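Local structure of probable glutathione S-transferase GSTU1 (Oryza sativa, 1OYJ) at residues 22-27 with 74-79; 47-52 with 58-63; 171-176 with 195-200. The protein catalyses the conjugation of reduced glutathione to a wide range of hydrophobic electrophiles, a reaction used in herbicide detoxification. One frame throughout, in Å; residues are numbered along the deposited sequence.

Contact 1 of 3, residues 22-27 with 74-79; sequences RIAMAE and QYLDDA
Segments 22-27 and 74-79, on helices 16-28 and 69-79, come nearest at 7.5 Å between Met25 CA and Leu76 CA. At that spacing the gap is bridged mainly by one branch of one leucine. Leu76 CD1 reaches across to lie 3.7 Å from Met25 CG and 3.8 Å from Ala24 CB, so that two successive residues of the facing helix receive the same methyl. CD2 approaches the methionine less closely. The two longer side chains cross at about a right angle, and the methionine takes the contact near its root, at CG, which chi1 (-75°) sets beside the backbone N; the residue also packs against Leu9 of strand 7-11 and against Phe32. Both helices belong to the thioredoxin-like glutathione-binding domain. Farther along, helix 69-79 meets the second subunit, where Asp78 forms salt bridges with Arg101 and Arg105 of that chain. Between the two segments only carbon atoms meet, and all three touching residues are buried. Just past Glu27, Lys28 NZ supplies a polar link to Asp77 OD1 and Leu76 O, so the apolar fit of the segments themselves, which has no hydrogen bond to direct it, is joined by a charged tie at its border.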
loop_
_atom_site.group_PDB
_atom_site.type_symbol
_atom_site.label_atom_id
_atom_site.label_comp_id
_atom_site.label_asym_id
_atom_site.label_seq_id
_atom_site.Cartn_x
_atom_site.Cartn_y
_atom_site.Cartn_z
ATOM N N ARG A 22 -8.220 -14.784 5.664
ATOM C CA ARG A 22 -9.131 -15.945 5.924
ATOM C C ARG A 22 -10.330 -15.979 4.932
ATOM O O ARG A 22 -10.658 -17.079 4.389
ATOM C CB ARG A 22 -9.711 -16.004 7.368
ATOM C CG ARG A 22 -8.575 -16.205 8.471
ATOM C CD ARG A 22 -9.007 -15.951 9.933
ATOM N NE ARG A 22 -8.228 -14.952 10.593
ATOM C CZ ARG A 22 -8.563 -14.406 11.734
ATOM N NH1 ARG A 22 -7.815 -13.457 12.238
ATOM N NH2 ARG A 22 -9.682 -14.757 12.333
ATOM N N ILE A 23 -11.006 -14.842 4.795
ATOM C CA ILE A 23 -12.177 -14.741 3.895
ATOM C C ILE A 23 -11.784 -15.042 2.462
ATOM O O ILE A 23 -12.490 -15.722 1.763
ATOM C CB ILE A 23 -12.789 -13.348 4.052
ATOM C CG1 ILE A 23 -13.442 -13.274 5.444
ATOM C CG2 ILE A 23 -13.776 -12.973 2.970
ATOM C CD1 ILE A 23 -13.704 -11.781 5.828
ATOM N N ALA A 24 -10.622 -14.510 2.028
ATOM C CA ALA A 24 -10.177 -14.716 0.656
ATOM C C ALA A 24 -9.864 -16.178 0.331
ATOM O O ALA A 24 -10.286 -16.705 -0.723
ATOM C CB ALA A 24 -9.040 -13.818 0.352
ATOM N N MET A 25 -9.205 -16.869 1.255
ATOM C CA MET A 25 -9.023 -18.292 1.111
ATOM C C MET A 25 -10.345 -19.056 1.134
ATOM O O MET A 25 -10.589 -19.903 0.277
ATOM C CB MET A 25 -8.024 -18.801 2.181
ATOM C CG MET A 25 -6.607 -18.401 1.802
ATOM S SD MET A 25 -5.290 -19.026 2.851
ATOM C CE MET A 25 -5.479 -18.109 4.401
ATOM N N ALA A 26 -11.225 -18.747 2.080
ATOM C CA ALA A 26 -12.534 -19.349 2.074
ATOM C C ALA A 26 -13.237 -19.136 0.755
ATOM O O ALA A 26 -13.834 -20.089 0.180
ATOM C CB ALA A 26 -13.370 -18.823 3.202
ATOM N N GLU A 27 -13.219 -17.928 0.265
ATOM C CA GLU A 27 -13.888 -17.597 -1.033
ATOM C C GLU A 27 -13.345 -18.432 -2.149
ATOM O O GLU A 27 -14.076 -18.750 -3.099
ATOM C CB GLU A 27 -13.750 -16.126 -1.439
ATOM C CG GLU A 27 -14.685 -15.168 -0.721
ATOM C CD GLU A 27 -16.115 -15.434 -1.074
ATOM O OE1 GLU A 27 -16.508 -15.224 -2.225
ATOM O OE2 GLU A 27 -16.829 -15.859 -0.188
ATOM N N GLN A 74 -3.455 -10.214 -3.120
ATOM C CA GLN A 74 -3.073 -10.252 -4.518
ATOM C C GLN A 74 -2.338 -11.514 -4.876
ATOM O O GLN A 74 -2.530 -12.118 -5.983
ATOM C CB GLN A 74 -2.264 -9.021 -4.830
ATOM C CG GLN A 74 -3.164 -7.800 -4.869
ATOM C CD GLN A 74 -2.383 -6.569 -5.243
ATOM O OE1 GLN A 74 -2.313 -6.224 -6.391
ATOM N NE2 GLN A 74 -1.795 -5.926 -4.261
ATOM N N TYR A 75 -1.609 -12.003 -3.883
ATOM C CA TYR A 75 -0.901 -13.261 -4.048
ATOM C C TYR A 75 -1.865 -14.428 -4.259
ATOM O O TYR A 75 -1.638 -15.313 -5.115
ATOM C CB TYR A 75 0.116 -13.494 -2.909
ATOM C CG TYR A 75 0.896 -14.808 -2.990
ATOM C CD1 TYR A 75 1.929 -14.969 -3.901
ATOM C CD2 TYR A 75 0.527 -15.914 -2.219
ATOM C CE1 TYR A 75 2.625 -16.193 -3.991
ATOM C CE2 TYR A 75 1.196 -17.123 -2.314
ATOM C CZ TYR A 75 2.241 -17.259 -3.190
ATOM O OH TYR A 75 2.899 -18.460 -3.249
ATOM N N LEU A 76 -2.936 -14.453 -3.490
ATOM C CA LEU A 76 -3.925 -15.508 -3.589
ATOM C C LEU A 76 -4.567 -15.518 -4.997
ATOM O O LEU A 76 -5.009 -16.593 -5.447
ATOM C CB LEU A 76 -4.957 -15.420 -2.503
ATOM C CG LEU A 76 -4.407 -15.653 -1.103
ATOM C CD1 LEU A 76 -5.545 -15.357 -0.041
ATOM C CD2 LEU A 76 -3.928 -17.057 -1.008
ATOM N N ASP A 77 -4.660 -14.377 -5.685
ATOM C CA ASP A 77 -5.072 -14.412 -7.083
ATOM C C ASP A 77 -3.883 -14.940 -7.931
ATOM O O ASP A 77 -4.047 -15.877 -8.755
ATOM C CB ASP A 77 -5.360 -13.048 -7.665
ATOM C CG ASP A 77 -6.794 -12.582 -7.470
ATOM O OD1 ASP A 77 -7.647 -13.345 -6.899
ATOM O OD2 ASP A 77 -7.126 -11.451 -7.895
ATOM N N ASP A 78 -2.697 -14.356 -7.733
ATOM C CA ASP A 78 -1.587 -14.662 -8.647
ATOM C C ASP A 78 -1.190 -16.098 -8.563
ATOM O O ASP A 78 -0.896 -16.731 -9.566
ATOM C CB ASP A 78 -0.333 -13.801 -8.397
ATOM C CG ASP A 78 -0.508 -12.345 -8.786
ATOM O OD1 ASP A 78 0.311 -11.534 -8.277
ATOM O OD2 ASP A 78 -1.405 -11.934 -9.579
ATOM N N ALA A 79 -1.147 -16.617 -7.351
ATOM C CA ALA A 79 -0.677 -17.980 -7.150
ATOM C C ALA A 79 -1.722 -19.039 -7.401
ATOM O O ALA A 79 -1.362 -20.175 -7.595
ATOM C CB ALA A 79 -0.128 -18.111 -5.789
#

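Contact 2 of 3, residues 47-52 with 58-63; sequences LRSNPV and VLLHAG
Helix 44-49 ends at Ser49, and Asn50, the first residue to leave helical angles, stands opposite the start of strand 58-61, with 7.2 Å between Asn50 CA and Val58 CA. The asparagine rests its CB 3.8 Å from Val58 CG2. The valine divides its two methyls between neighbours: CG1, anti to the backbone N (chi1 179°), turns instead to Ser49 CB at 3.9 Å. Farther along the strand Leu60 starts off obliquely, but its end swings in, bringing CD2 to 3.7 Å from Ser49 OG. That hydroxyl is meanwhile hydrogen-bonded to Leu45 O one turn back in its own helix, so a methyl lies against an oxygen already engaged. In the thioredoxin-like domain of glutathione transferases this is the place where the chain, having left the helix, returns to the sheet through a segment that supplies part of the glutathione site, Ile56 among it, and enters as a strand paired on both flanks, with strands 7-11 and 64-67. Asn50 ties down this return from within. Its OD1 accepts a hydrogen bond from His53 N and its ND2 donates one to Lys55 O, so both ends of the buried amide are used by the connecting loop, while its CB keeps to the valine. With CG anti to the backbone N (chi1 -177°), the amide is carried out beyond the CB that makes this apolar touch, and one short side chain serves the strand with its root and the loop with its end.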
loop_
_atom_site.group_PDB
_atom_site.type_symbol
_atom_site.label_atom_id
_atom_site.label_comp_id
_atom_site.label_asym_id
_atom_site.label_seq_id
_atom_site.Cartn_x
_atom_site.Cartn_y
_atom_site.Cartn_z
ATOM N N LEU A 47 8.581 -14.399 13.986
ATOM C CA LEU A 47 9.682 -13.461 13.957
ATOM C C LEU A 47 10.630 -13.734 12.820
ATOM O O LEU A 47 11.224 -12.763 12.263
ATOM C CB LEU A 47 10.437 -13.489 15.272
ATOM C CG LEU A 47 9.584 -12.974 16.416
ATOM C CD1 LEU A 47 10.407 -13.190 17.703
ATOM C CD2 LEU A 47 9.222 -11.557 16.234
ATOM N N ARG A 48 10.796 -15.009 12.469
ATOM C CA ARG A 48 11.626 -15.341 11.301
ATOM C C ARG A 48 11.007 -15.109 9.969
ATOM O O ARG A 48 11.743 -14.854 9.007
ATOM C CB ARG A 48 11.970 -16.831 11.218
ATOM C CG ARG A 48 13.078 -17.261 12.142
ATOM C CD ARG A 48 13.568 -18.756 11.963
ATOM N NE ARG A 48 12.589 -19.794 12.346
ATOM C CZ ARG A 48 11.931 -20.593 11.481
ATOM N NH1 ARG A 48 12.142 -20.485 10.160
ATOM N NH2 ARG A 48 11.075 -21.512 11.945
ATOM N N SER A 49 9.686 -15.324 9.892
ATOM C CA SER A 49 8.915 -15.289 8.648
ATOM C C SER A 49 8.630 -13.894 8.238
ATOM O O SER A 49 8.627 -13.661 7.073
ATOM C CB SER A 49 7.579 -16.052 8.800
ATOM O OG SER A 49 7.799 -17.407 9.158
ATOM N N ASN A 50 8.436 -12.963 9.192
ATOM C CA ASN A 50 8.249 -11.527 8.901
ATOM C C ASN A 50 9.227 -10.681 9.763
ATOM O O ASN A 50 8.779 -9.938 10.604
ATOM C CB ASN A 50 6.770 -11.140 9.216
ATOM C CG ASN A 50 6.433 -9.698 8.881
ATOM O OD1 ASN A 50 7.202 -9.002 8.289
ATOM N ND2 ASN A 50 5.239 -9.246 9.284
ATOM N N PRO A 51 10.535 -10.739 9.520
ATOM C CA PRO A 51 11.526 -10.045 10.386
ATOM C C PRO A 51 11.464 -8.579 10.258
ATOM O O PRO A 51 11.819 -7.886 11.155
ATOM C CB PRO A 51 12.893 -10.594 9.937
ATOM C CG PRO A 51 12.610 -11.238 8.559
ATOM C CD PRO A 51 11.185 -11.522 8.454
ATOM N N VAL A 52 10.911 -8.092 9.144
ATOM C CA VAL A 52 10.886 -6.694 8.931
ATOM C C VAL A 52 9.838 -6.037 9.807
ATOM O O VAL A 52 10.117 -5.068 10.502
ATOM C CB VAL A 52 10.764 -6.354 7.367
ATOM C CG1 VAL A 52 10.747 -4.943 7.155
ATOM C CG2 VAL A 52 11.936 -6.958 6.573
ATOM N N VAL A 58 0.619 -13.529 8.414
ATOM C CA VAL A 58 1.645 -14.049 7.592
ATOM C C VAL A 58 1.132 -15.281 7.007
ATOM O O VAL A 58 0.690 -16.226 7.740
ATOM C CB VAL A 58 2.993 -14.432 8.418
ATOM C CG1 VAL A 58 4.042 -15.019 7.437
ATOM C CG2 VAL A 58 3.545 -13.232 9.050
ATOM N N LEU A 59 1.257 -15.365 5.703
ATOM C CA LEU A 59 0.846 -16.548 5.006
ATOM C C LEU A 59 2.052 -17.311 4.582
ATOM O O LEU A 59 2.932 -16.715 3.999
ATOM C CB LEU A 59 0.173 -16.200 3.691
ATOM C CG LEU A 59 -0.275 -17.485 2.963
ATOM C CD1 LEU A 59 -1.476 -18.002 3.761
ATOM C CD2 LEU A 59 -0.755 -17.215 1.571
ATOM N N LEU A 60 2.129 -18.594 4.932
ATOM C CA LEU A 60 3.230 -19.433 4.490
ATOM C C LEU A 60 2.687 -20.431 3.474
ATOM O O LEU A 60 1.752 -21.227 3.756
ATOM C CB LEU A 60 3.899 -20.132 5.694
ATOM C CG LEU A 60 4.611 -19.090 6.576
ATOM C CD1 LEU A 60 4.388 -19.393 8.005
ATOM C CD2 LEU A 60 6.073 -19.018 6.327
ATOM N N HIS A 61 3.269 -20.408 2.298
ATOM C CA HIS A 61 2.885 -21.274 1.189
ATOM C C HIS A 61 4.115 -22.119 0.921
ATOM O O HIS A 61 5.190 -21.607 0.602
ATOM C CB HIS A 61 2.457 -20.438 -0.015
ATOM C CG HIS A 61 1.895 -21.225 -1.154
ATOM N ND1 HIS A 61 1.904 -20.760 -2.457
ATOM C CD2 HIS A 61 1.356 -22.472 -1.201
ATOM C CE1 HIS A 61 1.397 -21.687 -3.259
ATOM N NE2 HIS A 61 1.064 -22.740 -2.524
ATOM N N ALA A 62 3.966 -23.410 1.213
ATOM C CA ALA A 62 5.061 -24.368 1.225
ATOM C C ALA A 62 6.269 -23.794 1.940
ATOM O O ALA A 62 7.398 -23.906 1.451
ATOM C CB ALA A 62 5.436 -24.781 -0.141
ATOM N N GLY A 63 6.057 -23.202 3.109
ATOM C CA GLY A 63 7.184 -22.676 3.879
ATOM C C GLY A 63 7.750 -21.297 3.478
ATOM O O GLY A 63 8.635 -20.777 4.152
#

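Contact 3 of 3, residues 171-176 with 195-200; sequences PFTAWF and AAWARR
Thr173 faces Ala198 where the loop after helix 164-169 meets helix 192-201, the backbones coming within 6.0 Å, Thr173 CA to Ala198 CA. The threonine's CB already touches the helix, lying 3.9 Å from Ala198 CB. From there the side chain forks. The methyl branch, CG2, runs into the angle between two residues, 3.6 Å from Ala198 CB and 3.5 Å from Trp197 CZ3, at the six-membered end of an indole that it meets obliquely and nearly crosswise. The indole starts off to one side of the loop, and with CG anti to the backbone N (chi1 168°) its far end comes back to the threonine. The hydroxyl branch takes a different course: with chi1 at 66°, OG1 sits between the backbone N and the carbonyl carbon, hydrogen-bonds to Val170 O in its own loop, and accepts a hydrogen bond from a water whose oxygen is 2.9 Å from OG1. The same water oxygen lies 2.8 Å from Ala198 O, to which it also donates. One fork is thus apolar and direct, the other polar and bridged. Phe176 adds a looser touch, its CE2 lying 4.2 Å from Ala198 CB, while one face of its ring is covered by Thr173 CA, 3.7 Å above the plane. Around the pair, Trp197 NE1 is hydrogen-bonded to Asp166 of helix 164-169 and its indole meets Phe154 edge-to-face; Pro171 packs on helix 16-28 of the N-terminal domain, Trp175 on helix 214-229, and Phe176 on Val187 of helix 187-190.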
loop_
_atom_site.group_PDB
_atom_site.type_symbol
_atom_site.label_atom_id
_atom_site.label_comp_id
_atom_site.label_asym_id
_atom_site.label_seq_id
_atom_site.Cartn_x
_atom_site.Cartn_y
_atom_site.Cartn_z
ATOM N N PRO A 171 -13.915 -6.899 7.087
ATOM C CA PRO A 171 -13.654 -7.145 8.506
ATOM C C PRO A 171 -13.954 -5.966 9.420
ATOM O O PRO A 171 -14.390 -6.149 10.560
ATOM C CB PRO A 171 -12.197 -7.578 8.555
ATOM C CG PRO A 171 -11.915 -8.076 7.105
ATOM C CD PRO A 171 -12.726 -7.158 6.248
ATOM N N PHE A 172 -13.838 -4.759 8.910
ATOM C CA PHE A 172 -14.110 -3.636 9.729
ATOM C C PHE A 172 -15.606 -3.454 10.004
ATOM O O PHE A 172 -15.966 -2.737 10.936
ATOM C CB PHE A 172 -13.471 -2.366 9.114
ATOM C CG PHE A 172 -11.989 -2.409 9.089
ATOM C CD1 PHE A 172 -11.276 -2.776 7.936
ATOM C CD2 PHE A 172 -11.274 -2.139 10.227
ATOM C CE1 PHE A 172 -9.894 -2.816 8.016
ATOM C CE2 PHE A 172 -9.946 -2.216 10.239
ATOM C CZ PHE A 172 -9.259 -2.545 9.161
ATOM N N THR A 173 -16.450 -4.131 9.213
ATOM C CA THR A 173 -17.893 -4.074 9.508
ATOM C C THR A 173 -18.160 -4.640 10.936
ATOM O O THR A 173 -19.115 -4.264 11.590
ATOM C CB THR A 173 -18.744 -4.787 8.515
ATOM O OG1 THR A 173 -18.508 -6.226 8.518
ATOM C CG2 THR A 173 -18.511 -4.232 7.118
ATOM N N ALA A 174 -17.284 -5.517 11.421
ATOM C CA ALA A 174 -17.438 -6.017 12.753
ATOM C C ALA A 174 -17.098 -4.998 13.878
ATOM O O ALA A 174 -17.440 -5.253 15.033
ATOM C CB ALA A 174 -16.604 -7.240 12.979
ATOM N N TRP A 175 -16.446 -3.913 13.502
ATOM C CA TRP A 175 -16.098 -2.816 14.377
ATOM C C TRP A 175 -17.065 -1.673 14.234
ATOM O O TRP A 175 -16.943 -0.683 14.968
ATOM C CB TRP A 175 -14.659 -2.357 14.055
ATOM C CG TRP A 175 -13.630 -3.421 14.179
ATOM C CD1 TRP A 175 -13.528 -4.502 13.461
ATOM C CD2 TRP A 175 -12.558 -3.486 15.130
ATOM N NE1 TRP A 175 -12.454 -5.257 13.852
ATOM C CE2 TRP A 175 -11.845 -4.643 14.882
ATOM C CE3 TRP A 175 -12.131 -2.679 16.148
ATOM C CZ2 TRP A 175 -10.714 -5.002 15.606
ATOM C CZ3 TRP A 175 -11.046 -3.086 16.887
ATOM C CH2 TRP A 175 -10.351 -4.199 16.596
ATOM N N PHE A 176 -18.030 -1.749 13.315
ATOM C CA PHE A 176 -18.887 -0.580 13.096
ATOM C C PHE A 176 -19.611 -0.200 14.420
ATOM O O PHE A 176 -19.684 0.953 14.811
ATOM C CB PHE A 176 -19.906 -0.760 11.970
ATOM C CG PHE A 176 -19.336 -0.585 10.557
ATOM C CD1 PHE A 176 -17.992 -0.324 10.339
ATOM C CD2 PHE A 176 -20.171 -0.752 9.461
ATOM C CE1 PHE A 176 -17.500 -0.215 9.077
ATOM C CE2 PHE A 176 -19.623 -0.563 8.160
ATOM C CZ PHE A 176 -18.336 -0.350 8.001
ATOM N N ALA A 195 -24.141 0.578 5.289
ATOM C CA ALA A 195 -24.734 -0.322 6.249
ATOM C C ALA A 195 -25.436 -1.531 5.573
ATOM O O ALA A 195 -25.317 -2.636 6.043
ATOM C CB ALA A 195 -25.729 0.456 7.155
ATOM N N ALA A 196 -26.109 -1.269 4.445
ATOM C CA ALA A 196 -26.797 -2.280 3.677
ATOM C C ALA A 196 -25.758 -3.204 3.073
ATOM O O ALA A 196 -25.934 -4.419 3.109
ATOM C CB ALA A 196 -27.619 -1.613 2.536
ATOM N N TRP A 197 -24.676 -2.605 2.568
ATOM C CA TRP A 197 -23.564 -3.421 2.057
ATOM C C TRP A 197 -22.998 -4.337 3.184
ATOM O O TRP A 197 -22.775 -5.560 2.953
ATOM C CB TRP A 197 -22.454 -2.564 1.436
ATOM C CG TRP A 197 -21.192 -3.277 1.148
ATOM C CD1 TRP A 197 -20.845 -3.946 0.023
ATOM C CD2 TRP A 197 -20.085 -3.363 2.012
ATOM N NE1 TRP A 197 -19.594 -4.486 0.179
ATOM C CE2 TRP A 197 -19.095 -4.083 1.366
ATOM C CE3 TRP A 197 -19.812 -2.809 3.244
ATOM C CZ2 TRP A 197 -17.891 -4.386 1.954
ATOM C CZ3 TRP A 197 -18.626 -3.026 3.799
ATOM C CH2 TRP A 197 -17.646 -3.817 3.155
ATOM N N ALA A 198 -22.834 -3.778 4.375
ATOM C CA ALA A 198 -22.302 -4.590 5.488
ATOM C C ALA A 198 -23.285 -5.752 5.804
ATOM O O ALA A 198 -22.893 -6.895 5.987
ATOM C CB ALA A 198 -22.028 -3.721 6.724
ATOM N N ARG A 199 -24.602 -5.494 5.724
ATOM C CA ARG A 199 -25.585 -6.571 6.030
ATOM C C ARG A 199 -25.529 -7.673 4.942
ATOM O O ARG A 199 -25.556 -8.873 5.227
ATOM C CB ARG A 199 -27.015 -6.020 6.144
ATOM C CG ARG A 199 -27.287 -5.273 7.392
ATOM C CD ARG A 199 -28.722 -4.873 7.583
ATOM N NE ARG A 199 -29.314 -4.137 6.462
ATOM C CZ ARG A 199 -29.311 -2.815 6.352
ATOM N NH1 ARG A 199 -28.699 -2.072 7.238
ATOM N NH2 ARG A 199 -29.920 -2.233 5.356
ATOM N N ARG A 200 -25.427 -7.262 3.684
ATOM C CA ARG A 200 -25.327 -8.199 2.531
ATOM C C ARG A 200 -24.056 -9.093 2.694
ATOM O O ARG A 200 -24.104 -10.290 2.686
ATOM C CB ARG A 200 -25.199 -7.332 1.269
ATOM C CG ARG A 200 -24.920 -7.945 -0.134
ATOM C CD ARG A 200 -25.154 -6.842 -1.323
ATOM N NE ARG A 200 -26.151 -5.850 -0.947
ATOM C CZ ARG A 200 -25.996 -4.529 -0.815
ATOM N NH1 ARG A 200 -24.922 -3.864 -1.187
ATOM N NH2 ARG A 200 -27.049 -3.824 -0.384
HETATM O O HOH W 1 -20.589 -7.848 7.268
#

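From the N terminus, strand 7-11 leads into helix 16-28, where contact 1 opens; it closes only at helix 69-79, spanning most of the glutathione-binding domain. Within that span contact 2 closes a much shorter loop, from the end of helix 44-49 to strand 58-61. The inner and outer closures meet at the sheet: Leu59 packs against Met25 and Leu76, and Tyr75 OH probably hydrogen-bonds to His61 ND1. Contact 3 follows in series, in the helical C-terminal domain, enclosing the short helices between residues 176 and 190. It lies about 30 Å from contact 2, centre to centre, on the other side of the chain's middle; contact 1 lies about 20 Å from contact 3, centre to centre, without touching it.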